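Side-chain contacts in D-glycerate 3-kinase (Cryptococcus neoformans var. grubii serotype A, PDB 6CKG), which probably transfers the terminal phosphate of ATP to the 3-hydroxyl of D-glycerate, as a P-loop kinase that makes 3-phosphoglycerate: residues I302-E305 with T306-W309; S92-V95 with K96-Q99; T261-L264 with Q265-H268. All coordinates share one frame; numbering follows the deposited sequence.

How the interactions relate
From the N terminus, 92-95/96-99 (interaction 2) comes first, then 261-264/265-268 (interaction 3), then 302-305/306-309 (interaction 1); they follow in series, without nesting or crossing. Interactions 2 and 3 close single helical turns, on helices 91-100 and 258-273, while interaction 1 closes the loop between helix 281-298 and strand 313-318, which contains a type I beta turn. None touches another: the centres lie about 29 to 32 Å apart. Interactions 1 and 3 sit on opposite sides of the chain's centre. Interaction 1 packs on strand 247-253 of the main sheet, whose parallel strands run in the order 2-3-1-4-5, and interaction 3 on helix 281-298 and the loop at I320. Interaction 2 lies at the surface.

Interaction 1: residues I302-E305 with T306-W309; sequences IDKE and TTSW
The carbonyl oxygen I302 O is met both by the indole of W309 and by a water. W309 NE1 donates to I302 O at 2.8 Å with an N-H...O angle of 157°; the donor lies in the carbonyl plane of I302, and the oxygen in turn lies close to the indole plane, at the ring edge. Together with the type I beta turn from K304 to T307, this bond closes the loop between helix 281-298 and strand 313-318. Water 1 stands 2.8 Å from I302 O and is placed to donate to it, though other acceptors compete for its protons. The same water accepts from K304 N at 3.0 Å and is hydrogen-bonded to T307 OG1 at 2.6 Å, so it bridges the two arms of the bend. The turn's own bond, T307 N to K304 O, is weak at 3.4 Å; the indole bond and water 1 also link the arms. W309 reaches inward because its CG sits between the backbone N and the carbonyl carbon (chi1 55°), which folds the ring back over the loop. T307 CB then rests 3.6 Å above the centre of one indole face. I302 and W309, both buried, pack on F248 of strand 247-253. Toward solvent, where E305 and T306 are exposed, E305 OE1 forms a salt bridge with R310, and water 3 donates to both E305 O and T307 O. The extended chain of K304 runs along the other flank, its CG 3.7 Å from T307 CG2, and carries the ammonium past T306. Water 2 completes that flank, accepting from K304 NZ at 2.8 Å while hydrogen-bonded to T306 OG1.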
ATOM      1  N   ILE A 302       3.833  10.567  -2.613  1.00 28.51           N
ATOM      2  CA  ILE A 302       4.949   9.693  -2.237  1.00 24.18           C
ATOM      3  C   ILE A 302       6.287  10.401  -2.429  1.00 29.21           C
ATOM      4  O   ILE A 302       7.272  10.087  -1.747  1.00 28.55           O
ATOM      5  CB  ILE A 302       4.883   8.396  -3.066  1.00 23.32           C
ATOM      6  CG1 ILE A 302       3.729   7.525  -2.572  1.00 20.39           C
ATOM      7  CG2 ILE A 302       6.220   7.589  -2.990  1.00 27.24           C
ATOM      8  CD1 ILE A 302       3.412   6.394  -3.493  1.00 23.34           C
ATOM      9  N   ASP A 303       6.327  11.396  -3.301  1.00 28.89           N
ATOM     10  CA  ASP A 303       7.573  12.018  -3.751  1.00 24.40           C
ATOM     11  C   ASP A 303       7.479  13.518  -3.476  1.00 30.74           C
ATOM     12  O   ASP A 303       7.142  14.294  -4.368  1.00 28.20           O
ATOM     13  CB  ASP A 303       7.772  11.707  -5.224  1.00 30.37           C
ATOM     14  CG  ASP A 303       9.147  12.111  -5.731  1.00 37.78           C
ATOM     15  OD1 ASP A 303       9.901  12.751  -4.974  1.00 32.01           O
ATOM     16  OD2 ASP A 303       9.467  11.777  -6.884  1.00 37.57           O
ATOM     17  N   LYS A 304       7.762  13.929  -2.242  1.00 33.82           N
ATOM     18  CA  LYS A 304       7.666  15.345  -1.908  1.00 37.19           C
ATOM     19  C   LYS A 304       8.501  15.616  -0.667  1.00 36.46           C
ATOM     20  O   LYS A 304       8.857  14.698   0.076  1.00 32.42           O
ATOM     21  CB  LYS A 304       6.213  15.795  -1.704  1.00 32.45           C
ATOM     22  CG  LYS A 304       5.525  15.165  -0.524  1.00 36.68           C
ATOM     23  CD  LYS A 304       4.106  15.734  -0.292  1.00 39.17           C
ATOM     24  CE  LYS A 304       3.425  14.954   0.845  1.00 35.65           C
ATOM     25  NZ  LYS A 304       2.032  15.424   1.186  1.00 36.25           N
ATOM     26  N   GLU A 305       8.788  16.906  -0.444  1.00 29.37           N
ATOM     27  CA  GLU A 305       9.862  17.300   0.463  1.00 27.50           C
ATOM     28  C   GLU A 305       9.555  16.952   1.917  1.00 32.02           C
ATOM     29  O   GLU A 305      10.479  16.718   2.703  1.00 34.39           O
ATOM     30  CB  GLU A 305      10.140  18.804   0.300  1.00 25.42           C
ATOM     31  CG  GLU A 305      11.265  19.352   1.178  1.00 34.58           C
ATOM     32  CD  GLU A 305      12.662  18.834   0.797  1.00 33.81           C
ATOM     33  OE1 GLU A 305      12.856  18.296  -0.317  1.00 34.48           O
ATOM     34  OE2 GLU A 305      13.578  18.983   1.620  1.00 37.46           O
ATOM     35  N   THR A 306       8.276  16.874   2.291  1.00 27.97           N
ATOM     36  CA  THR A 306       7.924  16.711   3.699  1.00 33.65           C
ATOM     37  C   THR A 306       7.868  15.257   4.190  1.00 36.26           C
ATOM     38  O   THR A 306       7.649  15.048   5.387  1.00 33.26           O
ATOM     39  CB  THR A 306       6.570  17.367   3.979  1.00 29.26           C
ATOM     40  OG1 THR A 306       5.582  16.760   3.141  1.00 34.32           O
ATOM     41  CG2 THR A 306       6.623  18.876   3.673  1.00 34.82           C
ATOM     42  N   THR A 307       8.038  14.254   3.328  1.00 32.76           N
ATOM     43  CA  THR A 307       7.839  12.883   3.791  1.00 33.36           C
ATOM     44  C   THR A 307       8.976  12.430   4.705  1.00 31.02           C
ATOM     45  O   THR A 307      10.089  12.962   4.683  1.00 26.92           O
ATOM     46  CB  THR A 307       7.747  11.893   2.632  1.00 25.47           C
ATOM     47  OG1 THR A 307       9.038  11.793   2.016  1.00 26.54           O
ATOM     48  CG2 THR A 307       6.682  12.336   1.616  1.00 23.39           C
ATOM     49  N   SER A 308       8.686  11.401   5.505  1.00 29.89           N
ATOM     50  CA  SER A 308       9.704  10.895   6.408  1.00 27.48           C
ATOM     51  C   SER A 308      10.779  10.108   5.668  1.00 28.40           C
ATOM     52  O   SER A 308      11.883   9.947   6.199  1.00 31.21           O
ATOM     53  CB  SER A 308       9.054  10.044   7.502  1.00 27.10           C
ATOM     54  OG  SER A 308       8.241   9.040   6.925  1.00 25.65           O
ATOM     55  N   TRP A 309      10.496   9.652   4.445  1.00 26.02           N
ATOM     56  CA  TRP A 309      11.449   8.896   3.640  1.00 25.78           C
ATOM     57  C   TRP A 309      12.099   9.732   2.547  1.00 29.80           C
ATOM     58  O   TRP A 309      12.751   9.172   1.655  1.00 29.11           O
ATOM     59  CB  TRP A 309      10.760   7.684   3.011  1.00 22.74           C
ATOM     60  CG  TRP A 309       9.540   8.045   2.202  1.00 26.63           C
ATOM     61  CD1 TRP A 309       9.504   8.425   0.893  1.00 25.40           C
ATOM     62  CD2 TRP A 309       8.181   8.054   2.658  1.00 27.84           C
ATOM     63  NE1 TRP A 309       8.209   8.657   0.500  1.00 29.09           N
ATOM     64  CE2 TRP A 309       7.378   8.439   1.568  1.00 25.76           C
ATOM     65  CE3 TRP A 309       7.564   7.753   3.883  1.00 27.01           C
ATOM     66  CZ2 TRP A 309       5.984   8.552   1.663  1.00 25.98           C
ATOM     67  CZ3 TRP A 309       6.189   7.860   3.980  1.00 24.21           C
ATOM     68  CH2 TRP A 309       5.412   8.251   2.871  1.00 27.34           C
TER
HETATM   69  O   HOH W   1       9.153  11.785  -0.579  1.00 26.94           O
HETATM   70  O   HOH W   2       3.133  17.763   2.335  1.00 43.35           O
HETATM   71  O   HOH W   3      11.314  15.433   5.080  1.00 44.46           O

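Interaction 2: residues S92-V95 with K96-Q99; sequences SDQV and KLSQ
The Q94 side chain reaches forward over the next turn of helix 91-100 to meet L97 and S98, an i to i+3 and i to i+4 arrangement on a short, largely exposed alpha helix. Its bend at chi2 (61°) swings the amide along the helix, and the Q94 and L97 side chains run aslant to each other: Q94 OE1 comes 3.9 Å from L97 CD2, while Q94 NE2 stands 3.0 Å from S98 OG. Q94 NE2 and S98 OG share an outside acceptor, L107 O, which takes a hydrogen bond from S98 OG and a weak one from Q94 NE2. In this way the face bearing Q94 and S98 is fastened to the following loop, and L97 and Q94 pack beside it on L89 and T115. On another flank V95 and Q99 also lie at a slant to one another. Q99 turns back toward the preceding turn, its CG lying 3.2 Å from V95 O, and its extended chain lays NE2 3.7 Å from the methyl V95 CG1. Beneath these side chains runs the regular ladder of backbone bonds, among them S98 N to Q94 O. The exposed side shows a different solution. K96 CG lies anti to its carbonyl carbon (chi1 -76°), and the extended chain sweeps back past S92 O toward the start of the helix. Its ammonium does not reach a direct salt bridge with D93, the distance from K96 NZ to D93 OD1 being 4.5 Å. A water mediates instead: water 4 accepts from K96 NZ at 2.9 Å, donates to D93 OD1 at 2.6 Å, and is hydrogen-bonded to S92 OG.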
ATOM      1  N   SER A  92     -18.425  -5.196  10.061  1.00 29.88           N
ATOM      2  CA  SER A  92     -19.395  -4.376  10.786  1.00 30.43           C
ATOM      3  C   SER A  92     -19.059  -2.889  10.678  1.00 29.59           C
ATOM      4  O   SER A  92     -19.940  -2.053  10.422  1.00 31.69           O
ATOM      5  CB  SER A  92     -19.461  -4.816  12.249  1.00 33.74           C
ATOM      6  OG  SER A  92     -20.574  -4.219  12.872  1.00 34.12           O
ATOM      7  N   ASP A  93     -17.788  -2.544  10.870  1.00 27.33           N
ATOM      8  CA  ASP A  93     -17.352  -1.152  10.788  1.00 33.52           C
ATOM      9  C   ASP A  93     -17.472  -0.606   9.372  1.00 34.65           C
ATOM     10  O   ASP A  93     -17.794   0.571   9.186  1.00 34.74           O
ATOM     11  CB  ASP A  93     -15.904  -1.020  11.265  1.00 25.91           C
ATOM     12  CG  ASP A  93     -15.787  -0.980  12.780  1.00 36.84           C
ATOM     13  OD1 ASP A  93     -16.825  -1.019  13.474  1.00 38.85           O
ATOM     14  OD2 ASP A  93     -14.648  -0.904  13.274  1.00 40.81           O
ATOM     15  N   GLN A  94     -17.175  -1.435   8.362  1.00 31.98           N
ATOM     16  CA  GLN A  94     -17.326  -0.994   6.978  1.00 29.65           C
ATOM     17  C   GLN A  94     -18.790  -0.720   6.651  1.00 33.38           C
ATOM     18  O   GLN A  94     -19.104   0.249   5.951  1.00 31.92           O
ATOM     19  CB  GLN A  94     -16.750  -2.038   6.019  1.00 27.94           C
ATOM     20  CG  GLN A  94     -17.061  -1.758   4.552  1.00 28.80           C
ATOM     21  CD  GLN A  94     -16.491  -0.437   4.065  1.00 32.28           C
ATOM     22  OE1 GLN A  94     -15.312  -0.135   4.281  1.00 28.16           O
ATOM     23  NE2 GLN A  94     -17.330   0.363   3.404  1.00 27.04           N
ATOM     24  N   VAL A  95     -19.696  -1.563   7.154  1.00 33.21           N
ATOM     25  CA  VAL A  95     -21.122  -1.325   6.954  1.00 33.42           C
ATOM     26  C   VAL A  95     -21.523   0.005   7.581  1.00 37.04           C
ATOM     27  O   VAL A  95     -22.257   0.791   6.976  1.00 36.58           O
ATOM     28  CB  VAL A  95     -21.943  -2.502   7.511  1.00 34.92           C
ATOM     29  CG1 VAL A  95     -23.442  -2.163   7.598  1.00 40.90           C
ATOM     30  CG2 VAL A  95     -21.731  -3.733   6.648  1.00 39.10           C
ATOM     31  N   LYS A  96     -21.015   0.293   8.784  1.00 36.88           N
ATOM     32  CA  LYS A  96     -21.301   1.570   9.427  1.00 36.95           C
ATOM     33  C   LYS A  96     -20.803   2.725   8.579  1.00 38.91           C
ATOM     34  O   LYS A  96     -21.513   3.720   8.405  1.00 40.32           O
ATOM     35  CB  LYS A  96     -20.677   1.617  10.823  1.00 35.18           C
ATOM     36  CG  LYS A  96     -21.443   0.791  11.854  1.00 42.79           C
ATOM     37  CD  LYS A  96     -20.743   0.752  13.199  1.00 43.37           C
ATOM     38  CE  LYS A  96     -21.594  -0.022  14.229  1.00 49.92           C
ATOM     39  NZ  LYS A  96     -20.814  -0.395  15.441  1.00 50.80           N
ATOM     40  N   LEU A  97     -19.600   2.591   8.014  1.00 32.31           N
ATOM     41  CA  LEU A  97     -19.052   3.628   7.143  1.00 33.84           C
ATOM     42  C   LEU A  97     -19.921   3.821   5.908  1.00 37.65           C
ATOM     43  O   LEU A  97     -20.263   4.952   5.548  1.00 36.94           O
ATOM     44  CB  LEU A  97     -17.616   3.268   6.748  1.00 31.73           C
ATOM     45  CG  LEU A  97     -16.929   4.149   5.705  1.00 35.52           C
ATOM     46  CD1 LEU A  97     -16.818   5.573   6.229  1.00 37.48           C
ATOM     47  CD2 LEU A  97     -15.574   3.568   5.382  1.00 33.38           C
ATOM     48  N   SER A  98     -20.289   2.722   5.240  1.00 36.76           N
ATOM     49  CA  SER A  98     -21.143   2.832   4.062  1.00 42.35           C
ATOM     50  C   SER A  98     -22.448   3.535   4.403  1.00 41.53           C
ATOM     51  O   SER A  98     -22.893   4.415   3.659  1.00 38.43           O
ATOM     52  CB  SER A  98     -21.425   1.450   3.468  1.00 40.71           C
ATOM     53  OG  SER A  98     -20.234   0.892   2.927  1.00 47.25           O
ATOM     54  N   GLN A  99     -23.057   3.178   5.538  1.00 41.54           N
ATOM     55  CA  GLN A  99     -24.349   3.748   5.914  1.00 39.02           C
ATOM     56  C   GLN A  99     -24.248   5.228   6.237  1.00 39.36           C
ATOM     57  O   GLN A  99     -25.226   5.961   6.073  1.00 39.49           O
ATOM     58  CB  GLN A  99     -24.929   3.029   7.126  1.00 45.86           C
ATOM     59  CG  GLN A  99     -25.388   1.614   6.899  1.00 55.98           C
ATOM     60  CD  GLN A  99     -25.859   0.992   8.191  1.00 63.31           C
ATOM     61  OE1 GLN A  99     -25.650   1.558   9.271  1.00 62.87           O
ATOM     62  NE2 GLN A  99     -26.503  -0.168   8.096  1.00 70.76           N
TER
HETATM   63  O   HOH W   4     -18.953  -2.333  14.305  1.00 37.81           O

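Interaction 3: residues T261-L264 with Q265-H268; sequences TWRL and QQEH
The R263 guanidinium has the Q266 amide spread over one face and the carboxylate of E267 at its edge. Guanidinium and amide are stacked with their planes only 2° apart, and Q266 NE2 lies over the centre of the group, 3.7 Å from R263 CZ. At the rim, both terminal nitrogens converge end-on on one carboxylate oxygen. R263 NH1 donates to E267 OE1 at 2.8 Å, and R263 NH2 adds a longer bond of 3.3 Å to the same OE1. That oxygen stays close to the guanidinium plane, whereas the carboxylate as a whole is turned 39° against it, so the two donors come in from one face of the carboxylate rather than within its plane. A bend at chi2 (56°) takes the arginine chain forward along the helix, which lets NH1 pass E267 CB at 3.6 Å before meeting the acid. Both oxygens of the buried carboxylate are engaged, OE1 by R263 and OE2 by M279 N, and the group probably remains ionised. The stack by Q266 on one side and the paired bonds at the edge together would restrict rotation of the guanidinium. Nearer the N terminus of the helix, the Q265 amide stands almost perpendicular to the W262 ring, with Q265 NE2 4.1 Å from W262 CD1 at the ring edge and 3.7 Å from the methyl T261 CG2. Q265 OE1 and W262 NE1 are bound elsewhere, to R322 and I320 O, and R322 also makes a cation-pi contact with the W262 ring, which packs on P55 of the P-loop. Here helix 258-273 displays an intrahelical i to i+4 arginine-glutamate salt bridge, at the place where the helix packs against helix 281-298 in a P-loop kinase fold.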
ATOM      1  N   THR A 261      -4.664  -3.501 -17.391  1.00 41.76           N
ATOM      2  CA  THR A 261      -4.193  -4.681 -18.105  1.00 42.38           C
ATOM      3  C   THR A 261      -3.669  -5.738 -17.135  1.00 41.39           C
ATOM      4  O   THR A 261      -4.010  -6.921 -17.243  1.00 41.43           O
ATOM      5  CB  THR A 261      -3.110  -4.274 -19.103  1.00 45.17           C
ATOM      6  OG1 THR A 261      -3.636  -3.285 -19.996  1.00 46.54           O
ATOM      7  CG2 THR A 261      -2.622  -5.487 -19.891  1.00 44.06           C
ATOM      8  N   TRP A 262      -2.843  -5.321 -16.173  1.00 39.15           N
ATOM      9  CA  TRP A 262      -2.298  -6.250 -15.186  1.00 39.92           C
ATOM     10  C   TRP A 262      -3.402  -6.890 -14.350  1.00 39.18           C
ATOM     11  O   TRP A 262      -3.393  -8.103 -14.112  1.00 39.63           O
ATOM     12  CB  TRP A 262      -1.308  -5.521 -14.282  1.00 39.41           C
ATOM     13  CG  TRP A 262      -0.016  -5.165 -14.937  1.00 45.35           C
ATOM     14  CD1 TRP A 262       0.551  -5.763 -16.024  1.00 46.37           C
ATOM     15  CD2 TRP A 262       0.880  -4.117 -14.539  1.00 39.42           C
ATOM     16  NE1 TRP A 262       1.748  -5.151 -16.327  1.00 49.92           N
ATOM     17  CE2 TRP A 262       1.973  -4.141 -15.427  1.00 45.97           C
ATOM     18  CE3 TRP A 262       0.865  -3.168 -13.512  1.00 35.60           C
ATOM     19  CZ2 TRP A 262       3.038  -3.246 -15.326  1.00 41.93           C
ATOM     20  CZ3 TRP A 262       1.922  -2.278 -13.414  1.00 34.47           C
ATOM     21  CH2 TRP A 262       2.993  -2.322 -14.322  1.00 31.97           C
ATOM     22  N   ARG A 263      -4.362  -6.088 -13.881  1.00 39.38           N
ATOM     23  CA  ARG A 263      -5.406  -6.643 -13.026  1.00 37.59           C
ATOM     24  C   ARG A 263      -6.294  -7.616 -13.790  1.00 35.11           C
ATOM     25  O   ARG A 263      -6.805  -8.577 -13.205  1.00 40.09           O
ATOM     26  CB  ARG A 263      -6.239  -5.522 -12.407  1.00 43.41           C
ATOM     27  CG  ARG A 263      -7.189  -5.994 -11.307  1.00 40.67           C
ATOM     28  CD  ARG A 263      -6.442  -6.725 -10.196  1.00 39.27           C
ATOM     29  NE  ARG A 263      -7.336  -7.231  -9.159  1.00 39.01           N
ATOM     30  CZ  ARG A 263      -8.013  -8.371  -9.247  1.00 42.19           C
ATOM     31  NH1 ARG A 263      -7.901  -9.126 -10.334  1.00 42.65           N
ATOM     32  NH2 ARG A 263      -8.805  -8.762  -8.254  1.00 41.36           N
ATOM     33  N   LEU A 264      -6.487  -7.389 -15.094  1.00 39.55           N
ATOM     34  CA  LEU A 264      -7.183  -8.370 -15.924  1.00 44.65           C
ATOM     35  C   LEU A 264      -6.374  -9.658 -16.049  1.00 43.16           C
ATOM     36  O   LEU A 264      -6.920 -10.759 -15.909  1.00 37.50           O
ATOM     37  CB  LEU A 264      -7.478  -7.788 -17.306  1.00 43.05           C
ATOM     38  CG  LEU A 264      -8.854  -7.146 -17.468  1.00 54.84           C
ATOM     39  CD1 LEU A 264      -9.042  -6.626 -18.884  1.00 63.56           C
ATOM     40  CD2 LEU A 264      -9.942  -8.148 -17.117  1.00 51.15           C
ATOM     41  N   GLN A 265      -5.075  -9.541 -16.339  1.00 40.44           N
ATOM     42  CA  GLN A 265      -4.212 -10.723 -16.374  1.00 42.30           C
ATOM     43  C   GLN A 265      -4.302 -11.502 -15.073  1.00 41.28           C
ATOM     44  O   GLN A 265      -4.422 -12.735 -15.076  1.00 38.95           O
ATOM     45  CB  GLN A 265      -2.754 -10.330 -16.615  1.00 42.88           C
ATOM     46  CG  GLN A 265      -2.442  -9.629 -17.923  1.00 53.68           C
ATOM     47  CD  GLN A 265      -0.947  -9.404 -18.072  1.00 58.54           C
ATOM     48  OE1 GLN A 265      -0.150 -10.073 -17.412  1.00 62.43           O
ATOM     49  NE2 GLN A 265      -0.559  -8.462 -18.930  1.00 50.66           N
ATOM     50  N   GLN A 266      -4.214 -10.788 -13.945  1.00 36.84           N
ATOM     51  CA  GLN A 266      -4.273 -11.436 -12.639  1.00 41.66           C
ATOM     52  C   GLN A 266      -5.568 -12.224 -12.475  1.00 39.11           C
ATOM     53  O   GLN A 266      -5.551 -13.377 -12.030  1.00 35.87           O
ATOM     54  CB  GLN A 266      -4.139 -10.398 -11.522  1.00 41.88           C
ATOM     55  CG  GLN A 266      -4.386 -10.989 -10.124  1.00 52.50           C
ATOM     56  CD  GLN A 266      -4.334  -9.960  -9.001  1.00 58.56           C
ATOM     57  OE1 GLN A 266      -3.653  -8.935  -9.105  1.00 59.03           O
ATOM     58  NE2 GLN A 266      -5.055 -10.237  -7.914  1.00 53.70           N
ATOM     59  N   GLU A 267      -6.704 -11.618 -12.831  1.00 37.94           N
ATOM     60  CA  GLU A 267      -7.972 -12.316 -12.648  1.00 37.23           C
ATOM     61  C   GLU A 267      -8.071 -13.520 -13.580  1.00 43.28           C
ATOM     62  O   GLU A 267      -8.576 -14.579 -13.184  1.00 46.00           O
ATOM     63  CB  GLU A 267      -9.144 -11.356 -12.857  1.00 41.99           C
ATOM     64  CG  GLU A 267     -10.499 -11.871 -12.329  1.00 40.10           C
ATOM     65  CD  GLU A 267     -10.630 -11.792 -10.798  1.00 43.73           C
ATOM     66  OE1 GLU A 267      -9.681 -11.332 -10.128  1.00 42.78           O
ATOM     67  OE2 GLU A 267     -11.690 -12.192 -10.264  1.00 46.36           O
ATOM     68  N   HIS A 268      -7.580 -13.390 -14.818  1.00 38.66           N
ATOM     69  CA  HIS A 268      -7.583 -14.539 -15.716  1.00 39.84           C
ATOM     70  C   HIS A 268      -6.638 -15.635 -15.226  1.00 41.42           C
ATOM     71  O   HIS A 268      -6.983 -16.823 -15.274  1.00 42.35           O
ATOM     72  CB  HIS A 268      -7.240 -14.099 -17.140  1.00 37.43           C
ATOM     73  CG  HIS A 268      -8.435 -13.636 -17.927  1.00 36.46           C
ATOM     74  ND1 HIS A 268      -8.998 -14.386 -18.940  1.00 40.53           N
ATOM     75  CD2 HIS A 268      -9.188 -12.512 -17.832  1.00 39.48           C
ATOM     76  CE1 HIS A 268     -10.038 -13.742 -19.440  1.00 41.76           C
ATOM     77  NE2 HIS A 268     -10.175 -12.602 -18.786  1.00 40.36           N
TER